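PDB 2BOY: 3-chlorocatechol 1,2-dioxygenase from Rhodococcus opacus, which probably opens the ring of chlorinated catechols between the two hydroxyl-bearing carbons, with the help of a bound ferric iron. Local coordinates for residues P84-P89 / G147-D152; S99-I104 / P241-S246; G107-Q112 / F249-V254; M124-A129 / L159-P164. All blocks are in the same frame, centred on the assembly; numbering follows the deposited sequence.

Contact 1: P84-P89 / G147-D152; sequences PELSIP and GKIRTD
L86 holds K148 through its backbone and I149 through its side chain where the loop 84-89 passes along one edge of strand 147-150. The amide N of L86 gives an almost straight hydrogen bond to K148 O (2.9 Å, 174° at the hydrogen). K148 N returns one to P84 O (2.9 Å), so the two bonds bracket E85 and make a single beta bridge. A water donating to both L86 O and K148 O adds a further tie. In L86, CG stands anti to the carbonyl carbon (chi1 -57°); the extended chi2 (-177°) then carries CD1 to I149 CG2 at 3.7 Å. The other branch, CD2, faces G147 CA at 4.1 Å, and a CB on G147 would clash with L86 CD1. The K148 chain runs out extended and away from the loop, only its CB nearing P84 O (3.8 Å). An alanine at L86 is likely to open a gap beside G147 and deprive I149 CG2 of its apolar neighbour. Across its other edge, strand 147-150 pairs antiparallel with strand 121-125, G147 with M124 and I149 with L122, while L86 also touches the loop residue M92 and, on strand 156-162, L159.

Contact 2: S99-I104 / P241-S246; sequences SGDTLI and PHFETS
H242 to T245 run beside T102 to I104 as a parallel strand pair, part of the beta-sandwich core of the intradiol dioxygenases; the short axes diverge by 29°. P241 is joined by a water that donates to P241 O and accepts from T102 N. At H242 the CB packs on T102 CB (3.7 Å), and a chi1 of 70°, which sets CG between the backbone N and the carbonyl carbon, swings the imidazole along the strand until CD2 lies obliquely against I104 CG1 (3.8 Å). F243 is gripped on both sides of its CA: its N donates to T102 O (3.0 Å), and its O accepts from I104 N (2.8 Å). Its ring leaves by the face that L103 also uses and meets D101 at the edge, CE2 to D101 CB at 3.7 Å, with the carboxylate plane turned 54° from the ring. E244 points to the face of I104, its chain extended and its OE2 in a long, weak ion pair with R106. E244 CA makes a CA-H...O contact with I104 O (3.3 Å), an oxygen that also accepts from T245 N. The hydroxyl of T245 is taken up by S231 O on strand 229-236, whereas its methyl CG2 turns to strand 102-104 and touches L103 CD1 at 4.0 Å.

Contact 3: G107-Q112 / F249-V254; sequences GEVVDQ and FTLGKV
F249 N donates to E108 O at 2.7 Å, the shortest of three backbone hydrogen bonds that hold the two chains in parallel, V109 bridged with F249 and V110 with T250. F249 O takes V110 N (2.9 Å), and V110 O takes L251 N (3.0 Å). V109 and D111 add CA-H...O contacts to F249 O and L251 O, and T250 one to V110 O. Beyond the backbone, side chains alternate between two faces. V109 and F249 share one of them. With chi1 -174°, V109 directs CG1 anti to its own backbone N and along the strand to L251 CG (3.9 Å), while CG2, anti to the carbonyl carbon, lies obliquely near F249 CD1 (4.1 Å). The same F249 ring receives E108 O at its edge, near its plane, with CD1 at 3.5 Å. V110 and T250 occupy the other face, where V110 CG2 approaches T250 OG1 (3.4 Å) and T250 CG2 reaches past to D111 O (3.6 Å). The D111 carboxylate turns back within its own loop, OD1 accepting from A115 N. Farther on, the Q112 chain bends across G252 towards K253 at the exposed end.

Around this core F249 meets Y247 edge-to-face and touches W194, L204 and L208, and the terminal carboxylate of V254 forms a salt bridge with R68. Parallel pairing between strands more than 130 residues apart, with one face of aromatic and aliphatic side chains turned to the interior, fits the mixed beta sandwich of the intradiol dioxygenase domain, in which strand 241-250 lies between strands 102-110 and 229-236.

Contact 4: M124-A129 / L159-P164; sequences MWQADA and LRTIVP
Q126 and T161 meet from opposite directions and form the tight part of this contact. T161 OG1 donates to Q126 OE1 at 2.7 Å, coming from above the carbonyl plane, 47° out of it. The amide nitrogen is held in its own plane by two acceptors: NE2 reaches I162 O at 3.0 Å in a practically straight bond (178° at the hydrogen) and A127 O at 3.1 Å. Three bonds thus fix the rotation of a buried amide and satisfy both NE2 hydrogens. Q126 places CG between its backbone N and carbonyl carbon (chi1 66°) and extends from there, which lets the amide span two backbones that are not paired with each other. P164 closes over this site, its CB lying 3.4 Å from A127 O and 3.7 Å from Q126 NE2. A leucine in place of Q126 would have no amide and is likely to leave T161 OG1, I162 O and A127 O without this buried partner.

Elsewhere the fit is looser. M124, bent at chi2 and chi3, brings only its terminal CE to L159 CD2 (3.7 Å), M124 CA and L159 CA being 10.2 Å apart. At the more open end, A129 CB merely nears I162 CG2 (4.3 Å), and the polar end of D128 turns to A130 N instead. Strand 121-125 is flanked by strands 146-150 and 187-197, where W125 stacks on the iron ligand H193, whereas strand 156-162 pairs with strand 102-110; F145 lies against both Q126 and T161.

Contacts 2 and 3 sit on the same two strands, 102-110 and 241-250, with centres about 25 Å apart. Contact 2 meets contact 4, centre about 9 Å away, through probable hydrogen bonds from V163 N to D101 O, just before strand 102-110, and from L103 N to T161 O. Contacts 1 and 4 adjoin, their centres about 14 Å apart, and contact 1 meets contact 3 where T151 CG2 touches V109 CG2. Of the four, contact 4 comes nearest the active site: the A127 side chain is about 6 Å from the ferric iron and about 7 Å from the bound benzhydroxamic acid, whereas the side chain of L103 in contact 2 is about 14 Å from the iron.

Contact 1: P84-P89 / G147-D152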
loop_
_atom_site.group_PDB
_atom_site.type_symbol
_atom_site.label_atom_id
_atom_site.label_comp_id
_atom_site.label_asym_id
_atom_site.label_seq_id
_atom_site.Cartn_x
_atom_site.Cartn_y
_atom_site.Cartn_z
ATOM N N PRO A 84 22.830 17.453 -18.495
ATOM C CA PRO A 84 24.019 18.124 -19.037
ATOM C C PRO A 84 24.451 19.345 -18.209
ATOM O O PRO A 84 23.621 20.082 -17.664
ATOM C CB PRO A 84 23.582 18.527 -20.453
ATOM C CG PRO A 84 22.061 18.614 -20.359
ATOM C CD PRO A 84 21.668 17.531 -19.416
ATOM N N GLU A 85 25.751 19.529 -18.077
ATOM C CA GLU A 85 26.313 20.753 -17.498
ATOM C C GLU A 85 26.093 21.837 -18.545
ATOM O O GLU A 85 26.550 21.709 -19.687
ATOM C CB GLU A 85 27.817 20.599 -17.244
ATOM C CG GLU A 85 28.211 19.217 -16.709
ATOM C CD GLU A 85 29.637 19.164 -16.143
ATOM O OE1 GLU A 85 30.520 19.839 -16.717
ATOM O OE2 GLU A 85 29.865 18.450 -15.120
ATOM N N LEU A 86 25.328 22.862 -18.189
ATOM C CA LEU A 86 24.975 23.915 -19.159
ATOM C C LEU A 86 26.154 24.859 -19.319
ATOM O O LEU A 86 26.999 24.948 -18.438
ATOM C CB LEU A 86 23.757 24.695 -18.646
ATOM C CG LEU A 86 22.521 23.855 -18.355
ATOM C CD1 LEU A 86 21.333 24.749 -17.924
ATOM C CD2 LEU A 86 22.124 22.989 -19.532
ATOM N N SER A 87 26.217 25.577 -20.428
ATOM C CA SER A 87 27.318 26.521 -20.617
ATOM C C SER A 87 26.787 27.948 -20.603
ATOM O O SER A 87 25.612 28.206 -20.947
ATOM C CB SER A 87 28.004 26.243 -21.959
ATOM O OG SER A 87 27.017 26.184 -23.000
ATOM N N ILE A 88 27.655 28.885 -20.212
ATOM C CA ILE A 88 27.285 30.292 -20.128
ATOM C C ILE A 88 26.951 30.805 -21.526
ATOM O O ILE A 88 27.717 30.525 -22.463
ATOM C CB ILE A 88 28.468 31.066 -19.509
ATOM C CG1 ILE A 88 28.602 30.739 -18.002
ATOM C CG2 ILE A 88 28.406 32.577 -19.891
ATOM C CD1 ILE A 88 27.434 31.217 -17.104
ATOM N N PRO A 89 25.830 31.522 -21.734
ATOM C CA PRO A 89 24.844 31.880 -20.702
ATOM C C PRO A 89 23.868 30.721 -20.521
ATOM O O PRO A 89 23.311 30.201 -21.480
ATOM C CB PRO A 89 24.121 33.089 -21.328
ATOM C CG PRO A 89 24.140 32.800 -22.780
ATOM C CD PRO A 89 25.432 32.049 -23.058
ATOM N N GLY A 147 18.974 20.328 -16.312
ATOM C CA GLY A 147 20.328 20.840 -16.472
ATOM C C GLY A 147 21.058 21.053 -15.160
ATOM O O GLY A 147 20.421 21.246 -14.103
ATOM N N LYS A 148 22.379 21.093 -15.253
ATOM C CA LYS A 148 23.227 21.397 -14.106
ATOM C C LYS A 148 23.954 22.713 -14.355
ATOM O O LYS A 148 24.495 22.932 -15.438
ATOM C CB LYS A 148 24.261 20.302 -13.906
ATOM C CG LYS A 148 23.628 18.975 -13.520
ATOM C CD LYS A 148 24.658 17.907 -13.510
ATOM C CE LYS A 148 24.128 16.634 -12.889
ATOM N NZ LYS A 148 25.270 15.734 -12.791
ATOM N N ILE A 149 23.992 23.553 -13.330
ATOM C CA ILE A 149 24.713 24.818 -13.362
ATOM C C ILE A 149 25.515 24.972 -12.070
ATOM O O ILE A 149 25.382 24.156 -11.126
ATOM C CB ILE A 149 23.722 25.957 -13.476
ATOM C CG1 ILE A 149 22.658 25.772 -12.415
ATOM C CG2 ILE A 149 23.034 25.922 -14.854
ATOM C CD1 ILE A 149 21.860 26.985 -12.122
ATOM N N ARG A 150 26.370 25.988 -12.050
ATOM C CA ARG A 150 27.258 26.238 -10.913
ATOM C C ARG A 150 27.107 27.702 -10.545
ATOM O O ARG A 150 26.980 28.523 -11.453
ATOM C CB ARG A 150 28.720 26.028 -11.321
ATOM C CG ARG A 150 29.148 24.584 -11.551
ATOM C CD ARG A 150 30.546 24.530 -12.187
ATOM N NE ARG A 150 31.426 23.480 -11.654
ATOM C CZ ARG A 150 32.254 23.643 -10.625
ATOM N NH1 ARG A 150 32.287 24.792 -9.962
ATOM N NH2 ARG A 150 33.038 22.642 -10.241
ATOM N N THR A 151 27.166 28.057 -9.257
ATOM C CA THR A 151 27.266 29.470 -8.897
ATOM C C THR A 151 28.657 29.965 -9.263
ATOM O O THR A 151 29.642 29.171 -9.224
ATOM C CB THR A 151 27.035 29.731 -7.398
ATOM O OG1 THR A 151 27.933 28.926 -6.594
ATOM C CG2 THR A 151 25.595 29.313 -6.991
ATOM N N ASP A 152 28.734 31.263 -9.555
ATOM C CA ASP A 152 29.995 31.908 -9.914
ATOM C C ASP A 152 30.721 32.365 -8.648
ATOM O O ASP A 152 30.311 31.986 -7.538
ATOM C CB ASP A 152 29.746 33.057 -10.916
ATOM C CG ASP A 152 28.914 34.194 -10.353
ATOM O OD1 ASP A 152 28.809 34.406 -9.091
ATOM O OD2 ASP A 152 28.296 34.974 -11.145
HETATM O O HOH W 1 27.314 23.461 -15.709
#

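Contact 2: S99-I104 / P241-S246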
loop_
_atom_site.group_PDB
_atom_site.type_symbol
_atom_site.label_atom_id
_atom_site.label_comp_id
_atom_site.label_asym_id
_atom_site.label_seq_id
_atom_site.Cartn_x
_atom_site.Cartn_y
_atom_site.Cartn_z
ATOM N N SER A 99 7.530 26.093 -27.019
ATOM C CA SER A 99 6.534 27.106 -26.667
ATOM C C SER A 99 6.566 27.478 -25.185
ATOM O O SER A 99 7.187 26.771 -24.389
ATOM C CB SER A 99 5.128 26.688 -27.079
ATOM O OG SER A 99 4.735 25.541 -26.379
ATOM N N GLY A 100 5.882 28.577 -24.851
ATOM C CA GLY A 100 5.771 29.082 -23.489
ATOM C C GLY A 100 6.423 30.446 -23.302
ATOM O O GLY A 100 7.101 30.944 -24.185
ATOM N N ASP A 101 6.172 31.064 -22.158
ATOM C CA ASP A 101 6.695 32.365 -21.814
ATOM C C ASP A 101 8.139 32.201 -21.330
ATOM O O ASP A 101 8.399 31.320 -20.513
ATOM C CB ASP A 101 5.851 32.971 -20.681
ATOM C CG ASP A 101 4.373 33.159 -21.070
ATOM O OD1 ASP A 101 4.116 33.536 -22.224
ATOM O OD2 ASP A 101 3.430 32.944 -20.290
ATOM N N THR A 102 9.051 33.032 -21.831
ATOM C CA THR A 102 10.465 33.020 -21.418
ATOM C C THR A 102 10.581 33.462 -19.981
ATOM O O THR A 102 9.928 34.422 -19.565
ATOM C CB THR A 102 11.297 33.959 -22.317
ATOM O OG1 THR A 102 11.375 33.383 -23.627
ATOM C CG2 THR A 102 12.762 33.968 -21.862
ATOM N N LEU A 103 11.401 32.744 -19.216
ATOM C CA LEU A 103 11.628 33.069 -17.831
ATOM C C LEU A 103 13.119 33.271 -17.628
ATOM O O LEU A 103 13.916 32.374 -17.993
ATOM C CB LEU A 103 11.159 31.911 -16.908
ATOM C CG LEU A 103 11.465 32.153 -15.416
ATOM C CD1 LEU A 103 10.726 33.398 -14.870
ATOM C CD2 LEU A 103 11.157 30.889 -14.557
ATOM N N ILE A 104 13.495 34.394 -17.023
ATOM C CA ILE A 104 14.900 34.621 -16.638
ATOM C C ILE A 104 14.958 34.507 -15.143
ATOM O O ILE A 104 14.302 35.284 -14.404
ATOM C CB ILE A 104 15.449 35.979 -17.130
ATOM C CG1 ILE A 104 15.222 36.140 -18.653
ATOM C CG2 ILE A 104 16.903 36.152 -16.726
ATOM C CD1 ILE A 104 15.843 35.041 -19.539
ATOM N N PRO A 241 7.464 40.040 -24.638
ATOM C CA PRO A 241 7.547 40.216 -23.188
ATOM C C PRO A 241 8.210 38.955 -22.631
ATOM O O PRO A 241 8.124 37.896 -23.255
ATOM C CB PRO A 241 6.077 40.307 -22.752
ATOM C CG PRO A 241 5.331 39.508 -23.765
ATOM C CD PRO A 241 6.122 39.588 -25.055
ATOM N N HIS A 242 8.915 39.073 -21.522
ATOM C CA HIS A 242 9.340 37.884 -20.821
ATOM C C HIS A 242 9.175 38.165 -19.336
ATOM O O HIS A 242 8.727 39.269 -18.946
ATOM C CB HIS A 242 10.762 37.442 -21.217
ATOM C CG HIS A 242 11.852 38.355 -20.739
ATOM N ND1 HIS A 242 12.523 39.215 -21.581
ATOM C CD2 HIS A 242 12.409 38.523 -19.513
ATOM C CE1 HIS A 242 13.428 39.892 -20.896
ATOM N NE2 HIS A 242 13.369 39.503 -19.635
ATOM N N PHE A 243 9.489 37.163 -18.522
ATOM C CA PHE A 243 9.316 37.261 -17.087
ATOM C C PHE A 243 10.659 37.093 -16.454
ATOM O O PHE A 243 11.492 36.345 -16.981
ATOM C CB PHE A 243 8.321 36.212 -16.613
ATOM C CG PHE A 243 6.938 36.467 -17.149
ATOM C CD1 PHE A 243 6.098 37.369 -16.510
ATOM C CD2 PHE A 243 6.535 35.905 -18.354
ATOM C CE1 PHE A 243 4.809 37.657 -17.042
ATOM C CE2 PHE A 243 5.267 36.196 -18.905
ATOM C CZ PHE A 243 4.411 37.065 -18.248
ATOM N N GLU A 244 10.845 37.772 -15.340
ATOM C CA GLU A 244 12.068 37.653 -14.565
ATOM C C GLU A 244 11.734 37.409 -13.099
ATOM O O GLU A 244 10.721 37.903 -12.576
ATOM C CB GLU A 244 12.887 38.920 -14.756
ATOM C CG GLU A 244 14.075 39.063 -13.855
ATOM C CD GLU A 244 14.716 40.433 -14.065
ATOM O OE1 GLU A 244 14.778 41.213 -13.081
ATOM O OE2 GLU A 244 15.107 40.736 -15.220
ATOM N N THR A 245 12.586 36.634 -12.438
ATOM C CA THR A 245 12.403 36.354 -11.017
ATOM C C THR A 245 13.772 36.141 -10.350
ATOM O O THR A 245 14.746 35.959 -11.037
ATOM C CB THR A 245 11.445 35.152 -10.848
ATOM O OG1 THR A 245 11.034 35.067 -9.473
ATOM C CG2 THR A 245 12.154 33.803 -11.107
ATOM N N SER A 246 13.828 36.213 -9.018
ATOM C CA SER A 246 15.087 36.172 -8.279
ATOM C C SER A 246 14.799 35.300 -7.091
ATOM O O SER A 246 13.681 35.324 -6.547
ATOM C CB SER A 246 15.476 37.560 -7.742
ATOM O OG SER A 246 15.779 38.425 -8.822
HETATM O O HOH W 2 8.000 35.138 -23.456
#

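Contact 3: G107-Q112 / F249-V254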
loop_
_atom_site.group_PDB
_atom_site.type_symbol
_atom_site.label_atom_id
_atom_site.label_comp_id
_atom_site.label_asym_id
_atom_site.label_seq_id
_atom_site.Cartn_x
_atom_site.Cartn_y
_atom_site.Cartn_z
ATOM N N GLY A 107 19.586 33.536 -9.685
ATOM C CA GLY A 107 19.809 32.805 -8.449
ATOM C C GLY A 107 21.004 33.321 -7.667
ATOM O O GLY A 107 21.953 33.894 -8.231
ATOM N N GLU A 108 20.953 33.128 -6.353
ATOM C CA GLU A 108 22.102 33.390 -5.504
ATOM C C GLU A 108 22.079 32.281 -4.448
ATOM O O GLU A 108 20.986 31.863 -3.977
ATOM C CB GLU A 108 21.994 34.789 -4.826
ATOM C CG GLU A 108 23.255 35.173 -4.007
ATOM C CD GLU A 108 23.106 36.450 -3.181
ATOM O OE1 GLU A 108 21.967 36.768 -2.751
ATOM O OE2 GLU A 108 24.150 37.105 -2.920
ATOM N N VAL A 109 23.263 31.818 -4.071
ATOM C CA VAL A 109 23.405 30.858 -2.983
ATOM C C VAL A 109 24.395 31.444 -1.968
ATOM O O VAL A 109 25.515 31.813 -2.358
ATOM C CB VAL A 109 23.901 29.452 -3.429
ATOM C CG1 VAL A 109 23.860 28.475 -2.204
ATOM C CG2 VAL A 109 23.071 28.858 -4.655
ATOM N N VAL A 110 23.960 31.529 -0.705
ATOM C CA VAL A 110 24.806 32.072 0.375
ATOM C C VAL A 110 24.981 31.034 1.489
ATOM O O VAL A 110 24.247 30.055 1.517
ATOM C CB VAL A 110 24.198 33.344 0.951
ATOM C CG1 VAL A 110 24.109 34.464 -0.141
ATOM C CG2 VAL A 110 22.806 33.066 1.670
ATOM N N ASP A 111 25.946 31.242 2.405
ATOM C CA ASP A 111 26.049 30.372 3.569
ATOM C C ASP A 111 25.229 30.975 4.724
ATOM O O ASP A 111 24.575 32.006 4.555
ATOM C CB ASP A 111 27.520 30.126 3.943
ATOM C CG ASP A 111 28.261 31.401 4.328
ATOM O OD1 ASP A 111 27.619 32.388 4.744
ATOM O OD2 ASP A 111 29.508 31.499 4.236
ATOM N N GLN A 112 25.292 30.366 5.893
ATOM C CA GLN A 112 24.470 30.832 6.997
ATOM C C GLN A 112 24.897 32.177 7.568
ATOM O O GLN A 112 24.086 32.802 8.243
ATOM C CB GLN A 112 24.206 29.741 8.071
ATOM C CG GLN A 112 25.422 29.024 8.577
ATOM C CD GLN A 112 25.212 27.504 8.769
ATOM O OE1 GLN A 112 24.197 27.050 9.334
ATOM N NE2 GLN A 112 26.196 26.730 8.340
ATOM N N PHE A 249 19.037 31.141 -2.226
ATOM C CA PHE A 249 19.129 29.881 -1.498
ATOM C C PHE A 249 20.208 29.972 -0.399
ATOM O O PHE A 249 21.213 30.672 -0.557
ATOM C CB PHE A 249 19.577 28.739 -2.418
ATOM C CG PHE A 249 18.673 28.508 -3.642
ATOM C CD1 PHE A 249 18.992 29.091 -4.860
ATOM C CD2 PHE A 249 17.598 27.616 -3.574
ATOM C CE1 PHE A 249 18.227 28.841 -6.017
ATOM C CE2 PHE A 249 16.806 27.376 -4.729
ATOM C CZ PHE A 249 17.164 27.977 -5.939
ATOM N N THR A 250 19.992 29.265 0.703
ATOM C CA THR A 250 21.014 29.194 1.764
ATOM C C THR A 250 21.411 27.753 2.029
ATOM O O THR A 250 20.541 26.897 2.141
ATOM C CB THR A 250 20.536 29.840 3.046
ATOM O OG1 THR A 250 20.247 31.225 2.804
ATOM C CG2 THR A 250 21.701 29.881 4.096
ATOM N N LEU A 251 22.718 27.492 2.133
ATOM C CA LEU A 251 23.200 26.180 2.577
ATOM C C LEU A 251 23.871 26.309 3.952
ATOM O O LEU A 251 24.531 27.324 4.237
ATOM C CB LEU A 251 24.207 25.592 1.580
ATOM C CG LEU A 251 23.811 25.306 0.105
ATOM C CD1 LEU A 251 24.888 24.532 -0.659
ATOM C CD2 LEU A 251 22.471 24.524 0.111
ATOM N N GLY A 252 23.742 25.265 4.772
ATOM C CA GLY A 252 24.349 25.280 6.095
ATOM C C GLY A 252 25.470 24.270 6.098
ATOM O O GLY A 252 25.399 23.270 5.404
ATOM N N LYS A 253 26.510 24.529 6.886
ATOM C CA LYS A 253 27.687 23.659 6.897
ATOM C C LYS A 253 27.378 22.300 7.465
ATOM O O LYS A 253 26.503 22.157 8.306
ATOM C CB LYS A 253 28.833 24.304 7.699
ATOM C CG LYS A 253 29.469 25.488 6.990
ATOM C CD LYS A 253 30.982 25.473 7.199
ATOM C CE LYS A 253 31.630 26.774 6.735
ATOM N NZ LYS A 253 32.745 27.191 7.666
ATOM N N VAL A 254 28.104 21.292 7.000
ATOM C CA VAL A 254 28.045 19.938 7.573
ATOM C C VAL A 254 28.472 19.976 9.056
ATOM O O VAL A 254 29.266 20.842 9.453
ATOM C CB VAL A 254 28.934 18.977 6.732
ATOM C CG1 VAL A 254 29.565 17.858 7.569
ATOM C CG2 VAL A 254 28.138 18.419 5.496
ATOM O OXT VAL A 254 27.996 19.174 9.879
#

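Contact 4: M124-A129 / L159-P164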
loop_
_atom_site.group_PDB
_atom_site.type_symbol
_atom_site.label_atom_id
_atom_site.label_comp_id
_atom_site.label_asym_id
_atom_site.label_seq_id
_atom_site.Cartn_x
_atom_site.Cartn_y
_atom_site.Cartn_z
ATOM N N MET A 124 18.649 21.167 -11.886
ATOM C CA MET A 124 17.269 21.702 -11.965
ATOM C C MET A 124 16.478 20.921 -12.988
ATOM O O MET A 124 17.035 20.542 -14.003
ATOM C CB MET A 124 17.305 23.183 -12.325
ATOM C CG MET A 124 16.016 23.976 -11.999
ATOM S SD MET A 124 14.642 23.818 -13.236
ATOM C CE MET A 124 14.875 25.286 -14.258
ATOM N N TRP A 125 15.233 20.567 -12.658
ATOM C CA TRP A 125 14.359 19.929 -13.641
ATOM C C TRP A 125 12.979 20.507 -13.505
ATOM O O TRP A 125 12.578 20.955 -12.425
ATOM C CB TRP A 125 14.362 18.375 -13.545
ATOM C CG TRP A 125 13.798 17.749 -12.285
ATOM C CD1 TRP A 125 12.641 17.038 -12.185
ATOM C CD2 TRP A 125 14.420 17.687 -10.974
ATOM N NE1 TRP A 125 12.479 16.553 -10.905
ATOM C CE2 TRP A 125 13.532 16.962 -10.125
ATOM C CE3 TRP A 125 15.614 18.208 -10.427
ATOM C CZ2 TRP A 125 13.789 16.738 -8.745
ATOM C CZ3 TRP A 125 15.882 17.992 -9.056
ATOM C CH2 TRP A 125 14.961 17.270 -8.227
ATOM N N GLN A 126 12.236 20.484 -14.606
ATOM C CA GLN A 126 10.925 21.090 -14.632
ATOM C C GLN A 126 10.197 20.450 -15.795
ATOM O O GLN A 126 10.822 19.859 -16.680
ATOM C CB GLN A 126 11.027 22.618 -14.859
ATOM C CG GLN A 126 11.583 22.986 -16.287
ATOM C CD GLN A 126 11.480 24.453 -16.585
ATOM O OE1 GLN A 126 12.396 25.220 -16.299
ATOM N NE2 GLN A 126 10.362 24.855 -17.199
ATOM N N ALA A 127 8.885 20.638 -15.796
ATOM C CA ALA A 127 8.031 20.238 -16.897
ATOM C C ALA A 127 8.058 21.303 -17.979
ATOM O O ALA A 127 8.451 22.435 -17.739
ATOM C CB ALA A 127 6.597 20.045 -16.386
ATOM N N ASP A 128 7.599 20.937 -19.184
ATOM C CA ASP A 128 7.541 21.894 -20.261
ATOM C C ASP A 128 6.228 22.677 -20.186
ATOM O O ASP A 128 5.468 22.546 -19.222
ATOM C CB ASP A 128 7.737 21.184 -21.641
ATOM C CG ASP A 128 6.525 20.359 -22.069
ATOM O OD1 ASP A 128 5.492 20.283 -21.360
ATOM O OD2 ASP A 128 6.539 19.712 -23.128
ATOM N N ALA A 129 5.971 23.524 -21.199
ATOM C CA ALA A 129 4.780 24.368 -21.193
ATOM C C ALA A 129 3.475 23.580 -21.366
ATOM O O ALA A 129 2.379 24.149 -21.182
ATOM C CB ALA A 129 4.882 25.522 -22.293
ATOM N N LEU A 159 19.708 32.051 -15.248
ATOM C CA LEU A 159 19.270 30.867 -15.999
ATOM C C LEU A 159 18.087 31.245 -16.882
ATOM O O LEU A 159 17.116 31.843 -16.388
ATOM C CB LEU A 159 18.900 29.732 -15.020
ATOM C CG LEU A 159 18.313 28.419 -15.616
ATOM C CD1 LEU A 159 19.329 27.750 -16.514
ATOM C CD2 LEU A 159 17.867 27.469 -14.509
ATOM N N ARG A 160 18.173 30.907 -18.177
ATOM C CA ARG A 160 17.044 31.110 -19.074
ATOM C C ARG A 160 16.242 29.813 -19.281
ATOM O O ARG A 160 16.790 28.756 -19.605
ATOM C CB ARG A 160 17.506 31.646 -20.436
ATOM C CG ARG A 160 16.386 31.770 -21.451
ATOM C CD ARG A 160 16.758 32.497 -22.761
ATOM N NE ARG A 160 16.185 31.780 -23.914
ATOM C CZ ARG A 160 16.902 31.295 -24.942
ATOM N NH1 ARG A 160 18.218 31.475 -24.988
ATOM N NH2 ARG A 160 16.305 30.638 -25.941
ATOM N N THR A 161 14.936 29.912 -19.128
ATOM C CA THR A 161 14.089 28.774 -19.354
ATOM C C THR A 161 12.722 29.284 -19.800
ATOM O O THR A 161 12.620 30.404 -20.326
ATOM C CB THR A 161 14.091 27.881 -18.088
ATOM O OG1 THR A 161 13.331 26.725 -18.323
ATOM C CG2 THR A 161 13.451 28.575 -16.863
ATOM N N ILE A 162 11.708 28.444 -19.674
ATOM C CA ILE A 162 10.341 28.807 -19.991
ATOM C C ILE A 162 9.542 28.555 -18.722
ATOM O O ILE A 162 9.962 27.738 -17.911
ATOM C CB ILE A 162 9.906 27.979 -21.240
ATOM C CG1 ILE A 162 10.201 28.827 -22.493
ATOM C CG2 ILE A 162 8.464 27.546 -21.189
ATOM C CD1 ILE A 162 10.530 28.009 -23.739
ATOM N N VAL A 163 8.468 29.307 -18.489
ATOM C CA VAL A 163 7.596 29.044 -17.327
ATOM C C VAL A 163 6.924 27.691 -17.490
ATOM O O VAL A 163 6.214 27.480 -18.486
ATOM C CB VAL A 163 6.540 30.170 -17.118
ATOM C CG1 VAL A 163 5.714 29.913 -15.865
ATOM C CG2 VAL A 163 7.231 31.534 -17.008
ATOM N N PRO A 164 7.132 26.751 -16.538
ATOM C CA PRO A 164 6.506 25.438 -16.655
ATOM C C PRO A 164 4.998 25.579 -16.461
ATOM O O PRO A 164 4.558 26.482 -15.760
ATOM C CB PRO A 164 7.109 24.615 -15.464
ATOM C CG PRO A 164 7.463 25.691 -14.410
ATOM C CD PRO A 164 7.880 26.923 -15.265
#